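Local atomic coordinates of aldehyde dehydrogenase (Trypanosoma brucei, PDB entry 5MYP), a protein that probably oxidises aldehydes to the corresponding carboxylic acids, using NAD+ as the electron acceptor. Residues G125-P130 with K151-A156; A255-I260 with R315-S320; Q323-F328 with E364-P369; L431-V436 with A443-Y448. All coordinates share one frame; numbering follows the deposited sequence. Where two conformers were deposited one is given.

Interaction 1 (G125-P130 with K151-A156); sequences GTWNYP and KPSELA
Trp127 lies against Ser153 and Leu155 where two loops of the aldehyde dehydrogenase fold meet. Its CB touches both residues, 3.4 Å from Ser153 OG and a little farther from Leu155 CB. A chi1 of 55° places CG between the backbone N and the carbonyl carbon, and from there the indole crosses the leucine side chain. CG and CD1 still follow Leu155 CB, and Leu155 CD2 comes over one face, 4.1 Å from Trp127 CD1. The six-membered ring then passes beyond residues 151-156: its far corner, CH2, rests 3.5 Å from Gln257 OE1 and also packs on Val317. Ser153 OG, at the indole edge, accepts Leu155 N in an ST turn.

The backbones are tied by Gly125 N to Lys151 O (2.9 Å, N-H...O angle 165°) and by a water that donates to Thr126 O and accepts from Ser153 N. Farther along the chain, Pro130 CB meets Ala156 CB at 3.5 Å. The contact therefore joins the loops that follow two neighbouring parallel strands, 110-124 and 147-151, and lead into helices 132-143 and 157-170, with helix 54-65 packed on Pro130 and Ala156.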
loop_
_atom_site.group_PDB
_atom_site.type_symbol
_atom_site.label_atom_id
_atom_site.label_comp_id
_atom_site.label_asym_id
_atom_site.label_seq_id
_atom_site.Cartn_x
_atom_site.Cartn_y
_atom_site.Cartn_z
ATOM N N GLY A 125 8.156 -1.604 -17.154
ATOM C CA GLY A 125 9.326 -2.463 -17.042
ATOM C C GLY A 125 10.623 -1.687 -16.985
ATOM O O GLY A 125 10.648 -0.470 -17.179
ATOM N N THR A 126 11.702 -2.407 -16.708
ATOM C CA THR A 126 13.043 -1.842 -16.722
ATOM C C THR A 126 13.926 -2.683 -17.659
ATOM O O THR A 126 13.498 -3.725 -18.171
ATOM C CB THR A 126 13.623 -1.702 -15.288
ATOM O OG1 THR A 126 14.886 -1.029 -15.344
ATOM C CG2 THR A 126 13.782 -3.053 -14.597
ATOM N N TRP A 127 15.147 -2.212 -17.878
ATOM C CA TRP A 127 16.029 -2.748 -18.930
ATOM C C TRP A 127 16.988 -3.857 -18.481
ATOM O O TRP A 127 17.471 -4.614 -19.321
ATOM C CB TRP A 127 16.844 -1.619 -19.587
ATOM C CG TRP A 127 17.634 -0.790 -18.627
ATOM C CD1 TRP A 127 17.258 0.397 -18.069
ATOM C CD2 TRP A 127 18.924 -1.093 -18.093
ATOM N NE1 TRP A 127 18.239 0.858 -17.229
ATOM C CE2 TRP A 127 19.272 -0.039 -17.222
ATOM C CE3 TRP A 127 19.830 -2.149 -18.276
ATOM C CZ2 TRP A 127 20.489 -0.008 -16.534
ATOM C CZ3 TRP A 127 21.034 -2.126 -17.579
ATOM C CH2 TRP A 127 21.350 -1.062 -16.721
ATOM N N ASN A 128 17.285 -3.938 -17.183
ATOM C CA ASN A 128 18.383 -4.794 -16.696
ATOM C C ASN A 128 18.045 -6.294 -16.703
ATOM O O ASN A 128 18.903 -7.122 -17.020
ATOM C CB ASN A 128 18.900 -4.320 -15.322
ATOM C CG ASN A 128 17.888 -4.495 -14.204
ATOM O OD1 ASN A 128 16.685 -4.400 -14.421
ATOM N ND2 ASN A 128 18.379 -4.740 -12.996
ATOM N N TYR A 129 16.802 -6.630 -16.356
ATOM C CA TYR A 129 16.250 -7.976 -16.559
ATOM C C TYR A 129 14.910 -7.771 -17.260
ATOM O O TYR A 129 13.859 -7.779 -16.621
ATOM C CB TYR A 129 16.115 -8.726 -15.235
ATOM C CG TYR A 129 17.455 -8.959 -14.577
ATOM C CD1 TYR A 129 18.224 -10.087 -14.878
ATOM C CD2 TYR A 129 17.972 -8.033 -13.681
ATOM C CE1 TYR A 129 19.461 -10.287 -14.286
ATOM C CE2 TYR A 129 19.207 -8.223 -13.083
ATOM C CZ TYR A 129 19.951 -9.346 -13.382
ATOM O OH TYR A 129 21.181 -9.526 -12.782
ATOM N N PRO A 130 14.957 -7.544 -18.587
ATOM C CA PRO A 130 13.816 -6.982 -19.304
ATOM C C PRO A 130 12.636 -7.924 -19.533
ATOM O O PRO A 130 11.551 -7.437 -19.849
ATOM C CB PRO A 130 14.429 -6.536 -20.636
ATOM C CG PRO A 130 15.573 -7.467 -20.847
ATOM C CD PRO A 130 16.100 -7.801 -19.487
ATOM N N LYS A 151 4.472 -1.624 -20.324
ATOM C CA LYS A 151 5.308 -0.614 -20.956
ATOM C C LYS A 151 6.769 -1.082 -20.893
ATOM O O LYS A 151 7.461 -0.841 -19.901
ATOM C CB LYS A 151 5.082 0.750 -20.288
ATOM C CG LYS A 151 5.555 1.941 -21.113
ATOM C CD LYS A 151 6.992 2.323 -20.780
ATOM C CE LYS A 151 7.804 2.631 -22.011
ATOM N NZ LYS A 151 9.263 2.626 -21.696
ATOM N N PRO A 152 7.233 -1.798 -21.939
ATOM C CA PRO A 152 8.619 -2.271 -21.956
ATOM C C PRO A 152 9.640 -1.140 -21.988
ATOM O O PRO A 152 9.386 -0.089 -22.595
ATOM C CB PRO A 152 8.702 -3.080 -23.260
ATOM C CG PRO A 152 7.300 -3.475 -23.550
ATOM C CD PRO A 152 6.481 -2.304 -23.103
ATOM N N SER A 153 10.785 -1.362 -21.343
ATOM C CA SER A 153 11.871 -0.383 -21.357
ATOM C C SER A 153 12.462 -0.247 -22.763
ATOM O O SER A 153 12.738 -1.250 -23.432
ATOM C CB SER A 153 12.980 -0.776 -20.387
ATOM O OG SER A 153 14.067 0.126 -20.487
ATOM N N GLU A 154 12.666 1.001 -23.186
ATOM C CA GLU A 154 13.295 1.286 -24.475
ATOM C C GLU A 154 14.808 0.994 -24.486
ATOM O O GLU A 154 15.406 0.901 -25.559
ATOM C CB GLU A 154 12.989 2.727 -24.933
ATOM C CG GLU A 154 13.809 3.848 -24.290
ATOM C CD GLU A 154 13.226 4.381 -22.992
ATOM O OE1 GLU A 154 12.568 3.607 -22.242
ATOM O OE2 GLU A 154 13.430 5.589 -22.730
ATOM N N LEU A 155 15.412 0.854 -23.303
ATOM C CA LEU A 155 16.834 0.494 -23.174
ATOM C C LEU A 155 17.106 -1.026 -23.245
ATOM O O LEU A 155 18.242 -1.450 -23.036
ATOM C CB LEU A 155 17.427 1.094 -21.885
ATOM C CG LEU A 155 17.612 2.615 -21.851
ATOM C CD1 LEU A 155 16.343 3.344 -21.437
ATOM C CD2 LEU A 155 18.739 2.985 -20.894
ATOM N N ALA A 156 16.073 -1.836 -23.515
ATOM C CA ALA A 156 16.249 -3.242 -23.926
ATOM C C ALA A 156 15.383 -3.490 -25.169
ATOM O O ALA A 156 14.398 -4.231 -25.113
ATOM C CB ALA A 156 15.872 -4.185 -22.796
HETATM O O HOH W 1 10.456 1.655 -18.950
HETATM O O HOH W 2 10.955 -3.679 -19.786
#

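Interaction 2 (A255-I260 with R315-S320); sequences AGQTCI and RIVNAS
Gln257 reaches with its carboxamide to the backbone on either side of Ile316 and grips it at two points. Beyond CG the side chain is extended (chi2 162°), which carries the amide far enough to span from Arg315 to Val317. NE2 donates to Arg315 O at 3.0 Å, and that acceptor lies close to the plane of the amide. On the other branch, OE1 receives the backbone N-H of Val317, also at 3.0 Å; this donor lies in the plane of the side-chain carbonyl, on a lone pair, although the bond is bent (145° at the hydrogen). With one donor and one acceptor engaged, the rotation of the amide group is fixed.

The aliphatic groups gather round this polar bridge. Ile316 CG2 and Val317 CB both approach Gln257 OE1, each 3.8 Å away. The other arm of Ile316 bends back, so that CD1 meets Ala255 CB at 4.1 Å. Arg315 turns its side chain the other way, where NH2 forms a salt bridge with Glu309, while its carbonyl oxygen accepts a further bond from Arg65 NH1. Gln257 itself is the centre of an inverse gamma turn, and its backbone O accepts from Asn128 ND2.

Cys259, the predicted active-site residue, belongs to the same loop as Gln257 but takes no part here. The contact thus fastens the loop between helix 240-252 and strand 264-268 to the approach of helix 319-328, whose first turn is capped by Asn318 OD1 at His321 N.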
loop_
_atom_site.group_PDB
_atom_site.type_symbol
_atom_site.label_atom_id
_atom_site.label_comp_id
_atom_site.label_asym_id
_atom_site.label_seq_id
_atom_site.Cartn_x
_atom_site.Cartn_y
_atom_site.Cartn_z
ATOM N N ALA A 255 26.934 -7.593 -15.034
ATOM C CA ALA A 255 27.985 -6.594 -14.791
ATOM C C ALA A 255 27.626 -5.602 -13.671
ATOM O O ALA A 255 27.821 -4.393 -13.808
ATOM C CB ALA A 255 28.319 -5.867 -16.085
ATOM N N GLY A 256 27.079 -6.131 -12.576
ATOM C CA GLY A 256 26.716 -5.332 -11.399
ATOM C C GLY A 256 25.392 -4.589 -11.458
ATOM O O GLY A 256 24.987 -3.982 -10.466
ATOM N N GLN A 257 24.701 -4.661 -12.595
ATOM C CA GLN A 257 23.514 -3.843 -12.858
ATOM C C GLN A 257 22.264 -4.583 -12.393
ATOM O O GLN A 257 21.435 -5.020 -13.192
ATOM C CB GLN A 257 23.452 -3.468 -14.345
ATOM C CG GLN A 257 24.621 -2.585 -14.775
ATOM C CD GLN A 257 24.847 -2.539 -16.272
ATOM O OE1 GLN A 257 24.820 -1.471 -16.878
ATOM N NE2 GLN A 257 25.089 -3.696 -16.874
ATOM N N THR A 258 22.162 -4.712 -11.073
ATOM C CA THR A 258 21.066 -5.398 -10.399
ATOM C C THR A 258 20.707 -4.561 -9.170
ATOM O O THR A 258 21.603 -4.110 -8.445
ATOM C CB THR A 258 21.483 -6.821 -9.953
ATOM O OG1 THR A 258 22.104 -7.515 -11.047
ATOM C CG2 THR A 258 20.294 -7.634 -9.454
ATOM N N CYS A 259 19.408 -4.373 -8.939
ATOM C CA CYS A 259 18.910 -3.578 -7.807
ATOM C C CYS A 259 19.244 -4.160 -6.434
ATOM O O CYS A 259 19.210 -3.439 -5.434
ATOM C CB CYS A 259 17.402 -3.388 -7.929
ATOM S SG CYS A 259 16.959 -2.168 -9.184
ATOM N N ILE A 260 19.567 -5.454 -6.398
ATOM C CA ILE A 260 19.968 -6.161 -5.172
ATOM C C ILE A 260 21.419 -6.672 -5.255
ATOM O O ILE A 260 21.823 -7.553 -4.495
ATOM C CB ILE A 260 18.981 -7.318 -4.853
ATOM C CG1 ILE A 260 18.819 -8.281 -6.042
ATOM C CG2 ILE A 260 17.621 -6.753 -4.444
ATOM C CD1 ILE A 260 17.992 -9.509 -5.741
ATOM N N ARG A 315 27.531 -6.285 -20.684
ATOM C CA ARG A 315 27.913 -4.944 -21.077
ATOM C C ARG A 315 27.269 -3.921 -20.134
ATOM O O ARG A 315 26.189 -4.170 -19.583
ATOM C CB ARG A 315 27.477 -4.722 -22.541
ATOM C CG ARG A 315 26.031 -4.317 -22.803
ATOM C CD ARG A 315 25.918 -3.546 -24.110
ATOM N NE ARG A 315 26.536 -4.269 -25.219
ATOM C CZ ARG A 315 25.978 -5.272 -25.906
ATOM N NH1 ARG A 315 24.778 -5.763 -25.589
ATOM N NH2 ARG A 315 26.659 -5.845 -26.892
ATOM N N ILE A 316 27.927 -2.777 -19.970
ATOM C CA ILE A 316 27.320 -1.619 -19.312
ATOM C C ILE A 316 26.267 -1.061 -20.279
ATOM O O ILE A 316 26.448 -1.105 -21.492
ATOM C CB ILE A 316 28.365 -0.537 -18.928
ATOM C CG1 ILE A 316 29.484 -1.128 -18.048
ATOM C CG2 ILE A 316 27.698 0.644 -18.226
ATOM C CD1 ILE A 316 29.012 -1.878 -16.821
ATOM N N VAL A 317 25.160 -0.567 -19.729
ATOM C CA VAL A 317 23.985 -0.169 -20.531
ATOM C C VAL A 317 24.287 0.844 -21.646
ATOM O O VAL A 317 23.786 0.698 -22.759
ATOM C CB VAL A 317 22.828 0.336 -19.625
ATOM C CG1 VAL A 317 23.175 1.644 -18.924
ATOM C CG2 VAL A 317 21.527 0.467 -20.408
ATOM N N ASN A 318 25.122 1.841 -21.353
ATOM C CA ASN A 318 25.477 2.872 -22.337
ATOM C C ASN A 318 26.770 3.596 -21.952
ATOM O O ASN A 318 27.307 3.382 -20.858
ATOM C CB ASN A 318 24.311 3.866 -22.536
ATOM C CG ASN A 318 23.884 4.563 -21.246
ATOM O OD1 ASN A 318 24.706 4.870 -20.384
ATOM N ND2 ASN A 318 22.587 4.824 -21.120
ATOM N N ALA A 319 27.258 4.445 -22.857
ATOM C CA ALA A 319 28.499 5.205 -22.656
ATOM C C ALA A 319 28.466 6.105 -21.416
ATOM O O ALA A 319 29.460 6.207 -20.696
ATOM C CB ALA A 319 28.813 6.036 -23.898
ATOM N N SER A 320 27.325 6.747 -21.171
ATOM C CA SER A 320 27.152 7.630 -20.010
ATOM C C SER A 320 27.361 6.897 -18.683
ATOM O O SER A 320 28.094 7.371 -17.815
ATOM C CB SER A 320 25.759 8.258 -20.031
ATOM O OG SER A 320 25.552 8.960 -21.246
#

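Interaction 3 (Q323-F328 with E364-P369). Unlike the reference sequence in segment 323-328: Gln323 (reference His).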
loop_
_atom_site.group_PDB
_atom_site.type_symbol
_atom_site.label_atom_id
_atom_site.label_comp_id
_atom_site.label_asym_id
_atom_site.label_seq_id
_atom_site.Cartn_x
_atom_site.Cartn_y
_atom_site.Cartn_z
ATOM N N GLN A 323 31.170 5.867 -18.326
ATOM C CA GLN A 323 32.023 6.969 -17.860
ATOM C C GLN A 323 31.831 7.262 -16.369
ATOM O O GLN A 323 32.802 7.513 -15.657
ATOM C CB GLN A 323 31.770 8.239 -18.685
ATOM C CG GLN A 323 32.186 8.118 -20.145
ATOM C CD GLN A 323 31.515 9.143 -21.047
ATOM O OE1 GLN A 323 31.233 10.268 -20.633
ATOM N NE2 GLN A 323 31.267 8.757 -22.294
ATOM N N ARG A 324 30.580 7.220 -15.909
ATOM C CA ARG A 324 30.247 7.384 -14.479
ATOM C C ARG A 324 30.944 6.339 -13.595
ATOM O O ARG A 324 31.498 6.676 -12.550
ATOM C CB ARG A 324 28.723 7.303 -14.297
ATOM C CG ARG A 324 28.210 7.396 -12.866
ATOM C CD ARG A 324 26.688 7.392 -12.844
ATOM N NE ARG A 324 26.146 7.216 -11.496
ATOM C CZ ARG A 324 25.991 6.051 -10.853
ATOM N NH1 ARG A 324 26.342 4.885 -11.404
ATOM N NH2 ARG A 324 25.480 6.056 -9.624
ATOM N N LEU A 325 30.918 5.081 -14.034
ATOM C CA LEU A 325 31.563 3.987 -13.304
ATOM C C LEU A 325 33.088 4.098 -13.320
ATOM O O LEU A 325 33.737 3.831 -12.309
ATOM C CB LEU A 325 31.119 2.627 -13.856
ATOM C CG LEU A 325 29.643 2.290 -13.597
ATOM C CD1 LEU A 325 29.157 1.194 -14.534
ATOM C CD2 LEU A 325 29.415 1.894 -12.145
ATOM N N MET A 326 33.658 4.495 -14.457
ATOM C CA MET A 326 35.104 4.736 -14.538
ATOM C C MET A 326 35.551 5.872 -13.603
ATOM O O MET A 326 36.598 5.760 -12.969
ATOM C CB MET A 326 35.544 5.020 -15.981
ATOM C CG MET A 326 35.396 3.844 -16.947
ATOM S SD MET A 326 36.148 2.292 -16.412
ATOM C CE MET A 326 37.880 2.757 -16.384
ATOM N N GLU A 327 34.758 6.942 -13.504
ATOM C CA GLU A 327 35.051 8.029 -12.553
ATOM C C GLU A 327 34.958 7.600 -11.083
ATOM O O GLU A 327 35.679 8.141 -10.243
ATOM C CB GLU A 327 34.149 9.255 -12.788
ATOM C CG GLU A 327 34.461 10.069 -14.037
ATOM C CD GLU A 327 35.885 10.583 -14.065
ATOM O OE1 GLU A 327 36.611 10.226 -15.014
ATOM O OE2 GLU A 327 36.288 11.329 -13.141
ATOM N N PHE A 328 34.079 6.641 -10.776
ATOM C CA PHE A 328 33.986 6.076 -9.417
ATOM C C PHE A 328 35.274 5.412 -8.921
ATOM O O PHE A 328 35.506 5.373 -7.715
ATOM C CB PHE A 328 32.827 5.065 -9.288
ATOM C CG PHE A 328 31.440 5.676 -9.220
ATOM C CD1 PHE A 328 31.214 7.027 -8.908
ATOM C CD2 PHE A 328 30.332 4.857 -9.425
ATOM C CE1 PHE A 328 29.923 7.533 -8.842
ATOM C CE2 PHE A 328 29.044 5.364 -9.353
ATOM C CZ PHE A 328 28.839 6.702 -9.058
ATOM N N GLU A 364 26.087 7.375 -4.047
ATOM C CA GLU A 364 25.096 6.960 -5.041
ATOM C C GLU A 364 25.086 5.439 -5.202
ATOM O O GLU A 364 26.087 4.773 -4.941
ATOM C CB GLU A 364 25.415 7.600 -6.395
ATOM C CG GLU A 364 25.533 9.123 -6.372
ATOM C CD GLU A 364 25.967 9.710 -7.708
ATOM O OE1 GLU A 364 25.927 9.001 -8.740
ATOM O OE2 GLU A 364 26.358 10.895 -7.737
ATOM N N GLU A 365 23.944 4.903 -5.632
ATOM C CA GLU A 365 23.845 3.501 -6.048
ATOM C C GLU A 365 24.809 3.287 -7.207
ATOM O O GLU A 365 24.719 3.973 -8.222
ATOM C CB GLU A 365 22.418 3.154 -6.488
ATOM C CG GLU A 365 22.235 1.735 -7.024
ATOM C CD GLU A 365 20.813 1.441 -7.486
ATOM O OE1 GLU A 365 20.127 2.371 -7.961
ATOM O OE2 GLU A 365 20.372 0.275 -7.372
ATOM N N ILE A 366 25.724 2.336 -7.054
ATOM C CA ILE A 366 26.767 2.116 -8.053
ATOM C C ILE A 366 26.162 1.522 -9.328
ATOM O O ILE A 366 26.350 2.066 -10.426
ATOM C CB ILE A 366 27.912 1.253 -7.477
ATOM C CG1 ILE A 366 28.601 2.028 -6.344
ATOM C CG2 ILE A 366 28.915 0.878 -8.567
ATOM C CD1 ILE A 366 29.711 1.292 -5.636
ATOM N N PHE A 367 25.421 0.423 -9.170
ATOM C CA PHE A 367 24.743 -0.247 -10.283
ATOM C C PHE A 367 25.747 -0.603 -11.382
ATOM O O PHE A 367 25.556 -0.309 -12.563
ATOM C CB PHE A 367 23.591 0.624 -10.806
ATOM C CG PHE A 367 22.417 -0.164 -11.300
ATOM C CD1 PHE A 367 21.565 -0.784 -10.399
ATOM C CD2 PHE A 367 22.156 -0.286 -12.661
ATOM C CE1 PHE A 367 20.477 -1.521 -10.843
ATOM C CE2 PHE A 367 21.060 -1.015 -13.104
ATOM C CZ PHE A 367 20.225 -1.634 -12.197
ATOM N N GLY A 368 26.836 -1.233 -10.960
ATOM C CA GLY A 368 27.934 -1.552 -11.855
ATOM C C GLY A 368 29.018 -2.371 -11.179
ATOM O O GLY A 368 28.881 -2.737 -10.014
ATOM N N PRO A 369 30.111 -2.662 -11.904
ATOM C CA PRO A 369 31.154 -3.553 -11.383
ATOM C C PRO A 369 32.107 -3.004 -10.294
ATOM O O PRO A 369 33.085 -3.679 -9.975
ATOM C CB PRO A 369 31.954 -3.920 -12.649
ATOM C CG PRO A 369 31.044 -3.612 -13.785
ATOM C CD PRO A 369 30.312 -2.395 -13.339
#
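Arg324, on helix 319-328, reaches across to Glu364, Glu365 and Ile366 in the loop carrying the Glu-Ile-Phe-Gly-Pro motif of aldehyde dehydrogenases. The arginine chain is extended from CG to NE, which projects the guanidinium from the helix into the bend of the loop. Three acceptors lie around its edge. NH1 donates to Ile366 O at 3.0 Å and NH2 to Glu365 O at 2.6 Å, both acceptors being close to the guanidinium plane. The salt bridge is side-on: NE and NH2 converge on the single oxygen Glu364 OE1, at 3.3 Å and 3.1 Å, NH2 meeting the anti lone pair of that oxygen. The two flat groups are inclined by 26°.

Phe328, one helical turn on, supports this arrangement by placing its CZ over the centre of the guanidinium, 3.4 Å above its plane. The same CZ meets Glu364 OE1 in the plane of the ring, and ring and carboxylate stand nearly upright to each other. Leu325 completes the helix face toward the loop: its CD1 packs on Pro369 CD, and its CD2 lies 3.8 Å from Ile366 CG2 and equally close to the bare CA of Gly368.

Farther out, the loop itself is held by backbone pairing of Pro369 with Thr350 and by Lys227 NZ, which bonds Glu364 O. Between the two carbonyls that Arg324 takes, the backbone N of Ile366 is engaged as well, donating to Asp263 OD2.

Interaction 4 (L431-V436 with A443-Y448); sequences LPFGGV and AYHGRY
Phe433 and Tyr444 form a single antiparallel bridge, a hydrogen-bonded pair in which Phe433 N donates to Tyr444 O (2.9 Å) and Tyr444 N returns a bond to Phe433 O (3.1 Å), an oxygen also approached by the CA of Ala443.

The side chains of Phe433 and His445 run alongside each other in the same direction. The backbone sets Phe433 CB over the imidazole face in a CH-pi contact, 3.5 Å from the centroid of the His445 ring; a chi1 of -174° then carries the phenyl ring on past it. The two rings are nearly parallel, at 9°, but displaced so far that they scarcely overlap. A second CH-pi contact brings Pro432 CB over one face of Tyr448, 3.7 Å from that ring's centroid, and the same CB packs on Ala443 CB. A water donates to Leu431 O at 2.6 Å and hydrogen-bonds to His445 ND1.

Tyr444 packs on Glu223, a predicted active-site residue, as does Phe433, while Leu431, Pro432 and Tyr448 also pack against the second subunit. Direct polar bonding between the segments is thus confined to the backbone pair; aliphatic carbons set over aromatic faces supply much of the remaining contact, and the water extends the link to the imidazole.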
loop_
_atom_site.group_PDB
_atom_site.type_symbol
_atom_site.label_atom_id
_atom_site.label_comp_id
_atom_site.label_asym_id
_atom_site.label_seq_id
_atom_site.Cartn_x
_atom_site.Cartn_y
_atom_site.Cartn_z
ATOM N N LEU A 431 8.532 -15.734 -0.064
ATOM C CA LEU A 431 8.877 -14.411 0.445
ATOM C C LEU A 431 8.270 -13.307 -0.424
ATOM O O LEU A 431 8.279 -13.420 -1.652
ATOM C CB LEU A 431 10.396 -14.230 0.479
ATOM C CG LEU A 431 11.195 -15.124 1.424
ATOM C CD1 LEU A 431 12.665 -14.729 1.367
ATOM C CD2 LEU A 431 10.670 -15.054 2.850
ATOM N N PRO A 432 7.746 -12.238 0.213
ATOM C CA PRO A 432 7.376 -11.044 -0.551
ATOM C C PRO A 432 8.635 -10.287 -0.971
ATOM O O PRO A 432 9.573 -10.182 -0.177
ATOM C CB PRO A 432 6.548 -10.226 0.448
ATOM C CG PRO A 432 7.031 -10.645 1.789
ATOM C CD PRO A 432 7.540 -12.054 1.664
ATOM N N PHE A 433 8.659 -9.780 -2.202
ATOM C CA PHE A 433 9.810 -9.031 -2.706
ATOM C C PHE A 433 9.455 -7.560 -2.881
ATOM O O PHE A 433 8.586 -7.220 -3.681
ATOM C CB PHE A 433 10.301 -9.602 -4.034
ATOM C CG PHE A 433 11.560 -8.955 -4.526
ATOM C CD1 PHE A 433 12.794 -9.359 -4.033
ATOM C CD2 PHE A 433 11.515 -7.921 -5.458
ATOM C CE1 PHE A 433 13.966 -8.758 -4.476
ATOM C CE2 PHE A 433 12.683 -7.318 -5.901
ATOM C CZ PHE A 433 13.908 -7.735 -5.406
ATOM N N GLY A 434 10.146 -6.698 -2.141
ATOM C CA GLY A 434 9.893 -5.265 -2.200
ATOM C C GLY A 434 10.846 -4.447 -1.353
ATOM O O GLY A 434 11.633 -4.995 -0.580
ATOM N N GLY A 435 10.768 -3.132 -1.509
ATOM C CA GLY A 435 11.621 -2.203 -0.785
ATOM C C GLY A 435 10.910 -1.483 0.342
ATOM O O GLY A 435 9.767 -1.793 0.685
ATOM N N VAL A 436 11.621 -0.520 0.913
ATOM C CA VAL A 436 11.107 0.363 1.951
ATOM C C VAL A 436 11.833 1.708 1.815
ATOM O O VAL A 436 13.007 1.745 1.424
ATOM C CB VAL A 436 11.289 -0.250 3.357
ATOM C CG1 VAL A 436 12.756 -0.568 3.639
ATOM C CG2 VAL A 436 10.694 0.653 4.431
ATOM N N ALA A 443 5.051 -4.807 -2.286
ATOM C CA ALA A 443 5.795 -6.032 -2.557
ATOM C C ALA A 443 4.964 -6.972 -3.414
ATOM O O ALA A 443 3.735 -6.873 -3.436
ATOM C CB ALA A 443 6.187 -6.707 -1.257
ATOM N N TYR A 444 5.637 -7.871 -4.124
ATOM C CA TYR A 444 4.955 -8.864 -4.960
ATOM C C TYR A 444 5.751 -10.184 -5.003
ATOM O O TYR A 444 6.668 -10.364 -4.199
ATOM C CB TYR A 444 4.635 -8.260 -6.345
ATOM C CG TYR A 444 5.786 -8.140 -7.322
ATOM C CD1 TYR A 444 6.861 -7.291 -7.066
ATOM C CD2 TYR A 444 5.781 -8.846 -8.528
ATOM C CE1 TYR A 444 7.914 -7.167 -7.967
ATOM C CE2 TYR A 444 6.823 -8.729 -9.435
ATOM C CZ TYR A 444 7.885 -7.887 -9.156
ATOM O OH TYR A 444 8.917 -7.773 -10.059
ATOM N N HIS A 445 5.371 -11.080 -5.921
ATOM C CA HIS A 445 5.847 -12.481 -6.058
ATOM C C HIS A 445 4.814 -13.401 -5.418
ATOM O O HIS A 445 4.483 -13.235 -4.237
ATOM C CB HIS A 445 7.242 -12.778 -5.467
ATOM C CG HIS A 445 8.366 -12.075 -6.162
ATOM N ND1 HIS A 445 9.686 -12.446 -6.007
ATOM C CD2 HIS A 445 8.369 -11.032 -7.025
ATOM C CE1 HIS A 445 10.453 -11.658 -6.741
ATOM N NE2 HIS A 445 9.678 -10.792 -7.369
ATOM N N GLY A 446 4.284 -14.334 -6.209
ATOM C CA GLY A 446 3.410 -15.408 -5.719
ATOM C C GLY A 446 2.133 -14.903 -5.077
ATOM O O GLY A 446 1.419 -14.085 -5.663
ATOM N N ARG A 447 1.865 -15.376 -3.861
ATOM C CA ARG A 447 0.736 -14.901 -3.040
ATOM C C ARG A 447 0.700 -13.375 -2.884
ATOM O O ARG A 447 -0.373 -12.778 -2.838
ATOM C CB ARG A 447 0.797 -15.529 -1.645
ATOM C CG ARG A 447 -0.425 -15.271 -0.772
ATOM C CD ARG A 447 -0.181 -15.685 0.669
ATOM N NE ARG A 447 -0.354 -17.125 0.867
ATOM C CZ ARG A 447 -1.515 -17.749 1.095
ATOM N NH1 ARG A 447 -2.672 -17.087 1.133
ATOM N NH2 ARG A 447 -1.516 -19.071 1.267
ATOM N N TYR A 448 1.875 -12.761 -2.787
ATOM C CA TYR A 448 1.985 -11.323 -2.521
ATOM C C TYR A 448 1.682 -10.495 -3.768
ATOM O O TYR A 448 1.209 -9.365 -3.652
ATOM C CB TYR A 448 3.357 -11.004 -1.916
ATOM C CG TYR A 448 3.601 -11.861 -0.696
ATOM C CD1 TYR A 448 2.941 -11.590 0.501
ATOM C CD2 TYR A 448 4.437 -12.976 -0.748
ATOM C CE1 TYR A 448 3.133 -12.386 1.625
ATOM C CE2 TYR A 448 4.633 -13.775 0.368
ATOM C CZ TYR A 448 3.977 -13.473 1.553
ATOM O OH TYR A 448 4.159 -14.255 2.671
HETATM O O HOH W 3 10.084 -14.060 -3.411
#

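Overall arrangement
Interactions 1 and 2 are buried, whereas 3 and 4 are only partly so. Interactions 2 and 3 share helix 319-328: a neutral amide clasps the backbone leading into it, and a charged guanidinium reaches from its flank. Interaction 1 relies on apolar packing, one direct backbone bond and waters, and interaction 4 on a backbone bridge with CH-pi contacts. The first three meet directly: Tyr129 OH bonds Thr258 OG1, and Phe367 packs on both Trp127 and the Thr258-Cys259 backbone. Interaction 4 lies apart, touching interaction 2 through Phe433 and Ile260, and is the one that reaches the other subunit. All four have residues near the predicted active-site Cys259 or in its loop.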